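Local coordinates for protein glycosyl hydrolase family 26 (Bacteroides ovatus, PDB 4ZXO) that probably hydrolyses internal beta-1,4-mannosidic bonds of galactomannan as a family 26 beta-mannanase, contributing to the breakdown of this polysaccharide by Bacteroides ovatus, at residues W114-S119 / K176-S181; P163-T168 / A206-M211. All blocks are in the same frame, centred on the assembly; numbering follows the deposited sequence. Where two conformers were deposited one is given.

Contact 1: W114-S119 / K176-S181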
loop_
_atom_site.group_PDB
_atom_site.type_symbol
_atom_site.label_atom_id
_atom_site.label_comp_id
_atom_site.label_asym_id
_atom_site.label_seq_id
_atom_site.Cartn_x
_atom_site.Cartn_y
_atom_site.Cartn_z
ATOM N N TRP A 114 14.486 7.401 5.758
ATOM C CA TRP A 114 14.395 7.905 7.092
ATOM C C TRP A 114 15.459 8.949 7.424
ATOM O O TRP A 114 15.541 9.418 8.569
ATOM C CB TRP A 114 14.561 6.733 8.079
ATOM C CG TRP A 114 13.486 5.692 7.946
ATOM C CD1 TRP A 114 12.336 5.611 8.683
ATOM C CD2 TRP A 114 13.475 4.570 7.043
ATOM N NE1 TRP A 114 11.616 4.520 8.290
ATOM C CE2 TRP A 114 12.277 3.860 7.294
ATOM C CE3 TRP A 114 14.335 4.118 6.023
ATOM C CZ2 TRP A 114 11.908 2.702 6.581
ATOM C CZ3 TRP A 114 13.983 2.955 5.311
ATOM C CH2 TRP A 114 12.774 2.263 5.589
ATOM N N ASP A 115 16.326 9.258 6.470
ATOM C CA ASP A 115 17.327 10.331 6.706
ATOM C C ASP A 115 16.659 11.700 6.578
ATOM O O ASP A 115 16.416 12.177 5.478
ATOM C CB ASP A 115 18.487 10.161 5.720
ATOM C CG ASP A 115 19.546 11.241 5.869
ATOM O OD1 ASP A 115 19.339 12.149 6.727
ATOM O OD2 ASP A 115 20.581 11.204 5.142
ATOM N N VAL A 116 16.379 12.305 7.731
ATOM C CA VAL A 116 15.719 13.598 7.823
ATOM C C VAL A 116 16.659 14.651 8.371
ATOM O O VAL A 116 16.220 15.664 8.947
ATOM C CB VAL A 116 14.390 13.477 8.668
ATOM C CG1 VAL A 116 13.362 12.569 7.848
ATOM C CG2 VAL A 116 14.633 12.964 10.094
ATOM N N THR A 117 17.964 14.408 8.196
ATOM C CA THR A 117 18.981 15.356 8.664
ATOM C C THR A 117 18.888 16.682 7.928
ATOM O O THR A 117 19.221 17.731 8.501
ATOM C CB THR A 117 20.428 14.823 8.491
ATOM O OG1 THR A 117 20.627 14.488 7.129
ATOM C CG2 THR A 117 20.667 13.552 9.316
ATOM N N ASP A 118 18.434 16.625 6.686
ATOM C CA ASP A 118 18.441 17.777 5.786
ATOM C C ASP A 118 17.000 18.030 5.306
ATOM O O ASP A 118 16.390 17.176 4.666
ATOM C CB ASP A 118 19.425 17.488 4.616
ATOM C CG ASP A 118 19.599 18.660 3.664
ATOM O OD1 ASP A 118 18.661 19.503 3.512
ATOM O OD2 ASP A 118 20.661 18.689 3.001
ATOM N N SER A 119 16.458 19.197 5.622
ATOM C CA SER A 119 15.054 19.494 5.350
ATOM C C SER A 119 14.944 20.243 4.051
ATOM O O SER A 119 13.938 20.927 3.813
ATOM C CB SER A 119 14.407 20.273 6.540
ATOM O OG SER A 119 14.393 19.466 7.723
ATOM N N LYS A 176 6.343 16.188 6.626
ATOM C CA LYS A 176 5.675 17.501 6.808
ATOM C C LYS A 176 6.660 18.653 7.081
ATOM O O LYS A 176 6.551 19.761 6.485
ATOM C CB LYS A 176 4.650 17.371 7.945
ATOM C CG LYS A 176 3.883 18.607 8.234
ATOM C CD LYS A 176 2.978 18.925 7.147
ATOM C CE LYS A 176 1.814 19.899 7.650
ATOM N NZ LYS A 176 2.285 21.190 8.277
ATOM N N ASP A 177 7.625 18.390 7.965
ATOM C CA ASP A 177 8.589 19.428 8.355
ATOM C C ASP A 177 9.727 19.584 7.345
ATOM O O ASP A 177 10.616 20.414 7.553
ATOM C CB ASP A 177 9.173 19.134 9.725
ATOM C CG ASP A 177 8.184 19.311 10.827
ATOM O OD1 ASP A 177 7.056 19.814 10.589
ATOM O OD2 ASP A 177 8.518 18.948 11.983
ATOM N N LEU A 178 9.699 18.808 6.257
ATOM C CA LEU A 178 10.831 18.771 5.348
ATOM C C LEU A 178 10.533 19.393 4.023
ATOM O O LEU A 178 11.385 19.384 3.134
ATOM C CB LEU A 178 11.282 17.328 5.159
ATOM C CG LEU A 178 11.870 16.879 6.506
ATOM C CD1 LEU A 178 10.853 16.071 7.335
ATOM C CD2 LEU A 178 13.236 16.260 6.377
ATOM N N CYS A 179 9.318 19.925 3.856
ATOM C CA CYS A 179 8.970 20.578 2.585
ATOM C C CYS A 179 7.662 21.305 2.747
ATOM O O CYS A 179 6.931 21.042 3.707
ATOM C CB CYS A 179 8.868 19.554 1.419
ATOM S SG CYS A 179 7.585 18.236 1.674
ATOM N N SER A 180 7.358 22.192 1.817
ATOM C CA SER A 180 6.056 22.885 1.821
ATOM C C SER A 180 4.984 22.028 1.183
ATOM O O SER A 180 5.283 21.022 0.503
ATOM C CB SER A 180 6.160 24.205 1.058
ATOM O OG SER A 180 6.305 23.976 -0.342
ATOM N N SER A 181 3.746 22.449 1.375
ATOM C CA SER A 181 2.618 21.772 0.755
ATOM C C SER A 181 2.740 21.761 -0.772
ATOM O O SER A 181 2.454 20.754 -1.406
ATOM C CB SER A 181 1.317 22.442 1.182
ATOM O OG SER A 181 0.221 21.820 0.563
#
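The flat groups that meet across this contact are peptide carbonyls of Ser119 and Leu178: Ser119 O and Leu178 O approach to 3.1 Å, and as both are acceptors they form no hydrogen bond with each other. The carbonyl of Asp118 meets an apolar partner instead, its O lying 3.7 Å from Leu178 CD2. Among the flat side chains, Trp114 turns to its own neighbours, meeting Phe172 edge-to-face and lying with its ring plane at about 20° to that of His103. The carboxylate of Asp115 works within segment 114-119. Asp115 OD1 takes Thr117 N nearly end-on at 3.0 Å, closing an Asx turn, and receives Thr117 OG1 at 2.7 Å on the syn side; OD2 bonds Thr109. Two donors on one oxygen hold this carboxylate against rotation, and Asp suits a turn because its short side chain can reach the backbone two residues on.

The contact itself is carried by Leu178, the buried residue of a largely surface patch. Leu178 CD2 sits 3.8 Å from Val116 CB, the two side chains crossing at about a right angle. On Ser119, OG stands anti to the carbonyl carbon (chi1 -64°), which lays it 3.7 Å from Leu178 CD2. Leucine supplies the reach and apolar bulk, while a small serine lets the two backbones come close, with Ser119 CA 4.3 Å from Leu178 CA. The carboxylate of Asp118 bonds Thr120 OG1 through OD1 and, through OD2, forms a salt bridge with Lys108.

Segment 114-119 lies in the loop from strand 97-101 to helix 121-125. The other segment ends the loop after strand 159-162, where Ser180 is the N-cap of helix 181-197, its side chain capping a backbone N of the first turn while its own N bonds Gln183 OE1.

Contact 2: P163-T168 / A206-M211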
loop_
_atom_site.group_PDB
_atom_site.type_symbol
_atom_site.label_atom_id
_atom_site.label_comp_id
_atom_site.label_asym_id
_atom_site.label_seq_id
_atom_site.Cartn_x
_atom_site.Cartn_y
_atom_site.Cartn_z
ATOM N N PRO A 163 3.387 5.846 -3.385
ATOM C CA PRO A 163 4.648 6.497 -3.033
ATOM C C PRO A 163 4.382 7.643 -2.029
ATOM O O PRO A 163 3.222 8.020 -1.830
ATOM C CB PRO A 163 5.126 7.068 -4.382
ATOM C CG PRO A 163 3.810 7.450 -5.054
ATOM C CD PRO A 163 2.915 6.255 -4.726
ATOM N N TRP A 164 5.434 8.200 -1.448
ATOM C CA TRP A 164 5.319 9.469 -0.690
ATOM C C TRP A 164 4.334 9.341 0.461
ATOM O O TRP A 164 3.556 10.257 0.774
ATOM C CB TRP A 164 4.878 10.636 -1.603
ATOM C CG TRP A 164 5.631 10.699 -2.925
ATOM C CD1 TRP A 164 5.081 10.693 -4.190
ATOM C CD2 TRP A 164 7.060 10.708 -3.109
ATOM N NE1 TRP A 164 6.073 10.708 -5.139
ATOM C CE2 TRP A 164 7.294 10.711 -4.514
ATOM C CE3 TRP A 164 8.166 10.680 -2.224
ATOM C CZ2 TRP A 164 8.581 10.746 -5.053
ATOM C CZ3 TRP A 164 9.445 10.704 -2.771
ATOM C CH2 TRP A 164 9.631 10.710 -4.166
ATOM N N HIS A 165 4.362 8.190 1.106
ATOM C CA HIS A 165 3.381 7.892 2.156
ATOM C C HIS A 165 3.721 8.564 3.509
ATOM O O HIS A 165 4.834 9.029 3.749
ATOM C CB HIS A 165 3.247 6.356 2.286
ATOM C CG HIS A 165 4.460 5.661 2.807
ATOM N ND1 HIS A 165 5.690 5.690 2.172
ATOM C CD2 HIS A 165 4.595 4.815 3.865
ATOM C CE1 HIS A 165 6.537 4.937 2.858
ATOM N NE2 HIS A 165 5.888 4.381 3.879
ATOM N N GLU A 166 2.738 8.600 4.383
ATOM C CA GLU A 166 2.950 9.045 5.769
ATOM C C GLU A 166 3.496 10.439 5.750
ATOM O O GLU A 166 4.360 10.830 6.571
ATOM C CB GLU A 166 3.853 8.068 6.554
ATOM C CG GLU A 166 3.076 6.773 6.782
ATOM C CD GLU A 166 3.828 5.624 7.357
ATOM O OE1 GLU A 166 4.920 5.826 7.880
ATOM O OE2 GLU A 166 3.282 4.475 7.308
ATOM N N HIS A 167 2.932 11.265 4.854
ATOM C CA HIS A 167 3.552 12.572 4.631
ATOM C C HIS A 167 3.172 13.625 5.656
ATOM O O HIS A 167 3.743 14.740 5.638
ATOM C CB HIS A 167 3.191 13.080 3.239
ATOM C CG HIS A 167 1.761 13.439 3.112
ATOM N ND1 HIS A 167 0.781 12.503 2.811
ATOM C CD2 HIS A 167 1.133 14.632 3.267
ATOM C CE1 HIS A 167 -0.389 13.119 2.794
ATOM N NE2 HIS A 167 -0.203 14.403 3.078
ATOM N N THR A 168 2.245 13.294 6.548
ATOM C CA THR A 168 1.951 14.256 7.621
ATOM C C THR A 168 2.836 14.042 8.843
ATOM O O THR A 168 2.768 14.821 9.819
ATOM C CB THR A 168 0.455 14.206 8.003
ATOM O OG1 THR A 168 0.053 12.870 8.271
ATOM C CG2 THR A 168 -0.396 14.708 6.830
ATOM N N ALA A 206 -2.253 5.801 -4.776
ATOM C CA ALA A 206 -2.896 5.891 -3.459
ATOM C C ALA A 206 -2.150 6.902 -2.583
ATOM O O ALA A 206 -0.898 6.893 -2.499
ATOM C CB ALA A 206 -2.905 4.496 -2.744
ATOM N N TYR A 207 -2.947 7.721 -1.923
ATOM C CA TYR A 207 -2.513 8.749 -0.996
ATOM C C TYR A 207 -2.646 8.199 0.409
ATOM O O TYR A 207 -3.679 7.585 0.712
ATOM C CB TYR A 207 -3.420 9.953 -1.219
ATOM C CG TYR A 207 -3.251 11.207 -0.408
ATOM C CD1 TYR A 207 -2.226 12.120 -0.702
ATOM C CD2 TYR A 207 -4.206 11.558 0.572
ATOM C CE1 TYR A 207 -2.122 13.333 -0.015
ATOM C CE2 TYR A 207 -4.117 12.753 1.273
ATOM C CZ TYR A 207 -3.087 13.670 0.943
ATOM O OH TYR A 207 -2.931 14.864 1.595
ATOM N N SER A 208 -1.636 8.350 1.283
ATOM C CA SER A 208 -1.688 7.571 2.550
ATOM C C SER A 208 -0.931 8.195 3.731
ATOM O O SER A 208 0.046 7.634 4.241
ATOM C CB SER A 208 -1.189 6.112 2.296
ATOM O OG SER A 208 0.162 6.039 1.855
ATOM N N PRO A 209 -1.393 9.343 4.194
ATOM C CA PRO A 209 -0.836 9.912 5.424
ATOM C C PRO A 209 -1.275 9.098 6.638
ATOM O O PRO A 209 -2.179 8.255 6.536
ATOM C CB PRO A 209 -1.456 11.324 5.474
ATOM C CG PRO A 209 -2.815 11.096 4.885
ATOM C CD PRO A 209 -2.532 10.135 3.680
ATOM N N GLY A 210 -0.592 9.305 7.749
ATOM C CA GLY A 210 -0.930 8.648 8.991
ATOM C C GLY A 210 -2.074 9.325 9.743
ATOM O O GLY A 210 -2.991 9.902 9.136
ATOM N N MET A 211 -2.030 9.262 11.080
ATOM C CA MET A 211 -3.139 9.760 11.902
ATOM C C MET A 211 -2.955 11.186 12.448
ATOM O O MET A 211 -3.723 11.611 13.302
ATOM C CB MET A 211 -3.424 8.795 13.077
ATOM C CG MET A 211 -2.199 8.329 13.863
ATOM S SD MET A 211 -1.308 9.633 14.597
ATOM C CE MET A 211 -2.379 10.245 15.905
HETATM O O HOH W 1 0.825 7.571 -0.478
HETATM O O HOH W 2 0.606 10.003 1.398
HETATM O O HOH W 3 -2.720 12.526 8.610
#
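Glu166 and Ser208 meet just past the carboxyl ends of strands 159-162 and 203-207, parallel neighbours in the TIM barrel, on the rim where such barrels carry their active sites. One direct backbone bond joins the segments: Glu166 N gives its hydrogen to Ser208 O (2.9 Å).

Aromatic contact comes next. With CG between the backbone N and the carbonyl carbon (chi1 69°), the His167 ring reaches Tyr207, their planes inclined at 46°. His167 NE2 lies 3.1 Å from Tyr207 OH, which bonds Tyr219 O. A phenylalanine in place of Tyr207 would probably leave Tyr219 O without this donor and the edge of His167 without its polar neighbour.

Apolar packing falls to Pro209, whose compact ring puts CB 3.4 Å from His167 CE1 and against Thr168. Packing is also tight at Ser208 OG, 3.1 Å from His165 CB; that hydroxyl bonds Arg162.

Three waters bridge polar atoms of the two segments. One joins Pro163 O, Ala206 O and Ser208 OG; a second links Trp164 O, His167 ND1 and Ser208 N. Thr168 OG1, also bonded to Glu212, accepts from a third water, which donates its other hydrogen to Gly210 O at 2.7 Å.

In the fold
From the N terminus, the chain leaves strand 97-101 and passes through 114-119, then runs through helices 121-125 and 132-147 and strand 159-162 to 163-168, the first half of contact 2. Only after this does 176-181 return to 114-119, closing the loop of contact 1. Helix 181-197 and strand 203-207 follow, and 206-211 closes contact 2. The two loops therefore cross. Contact 1 joins, near the surface, the long loops following two adjacent barrel strands; contact 2, buried deeper, ties the second of these loops to the end of the next strand. Their centres are about 14 Å apart, and Lys176 CB packs 3.6 Å from His167 O, bringing them into touch.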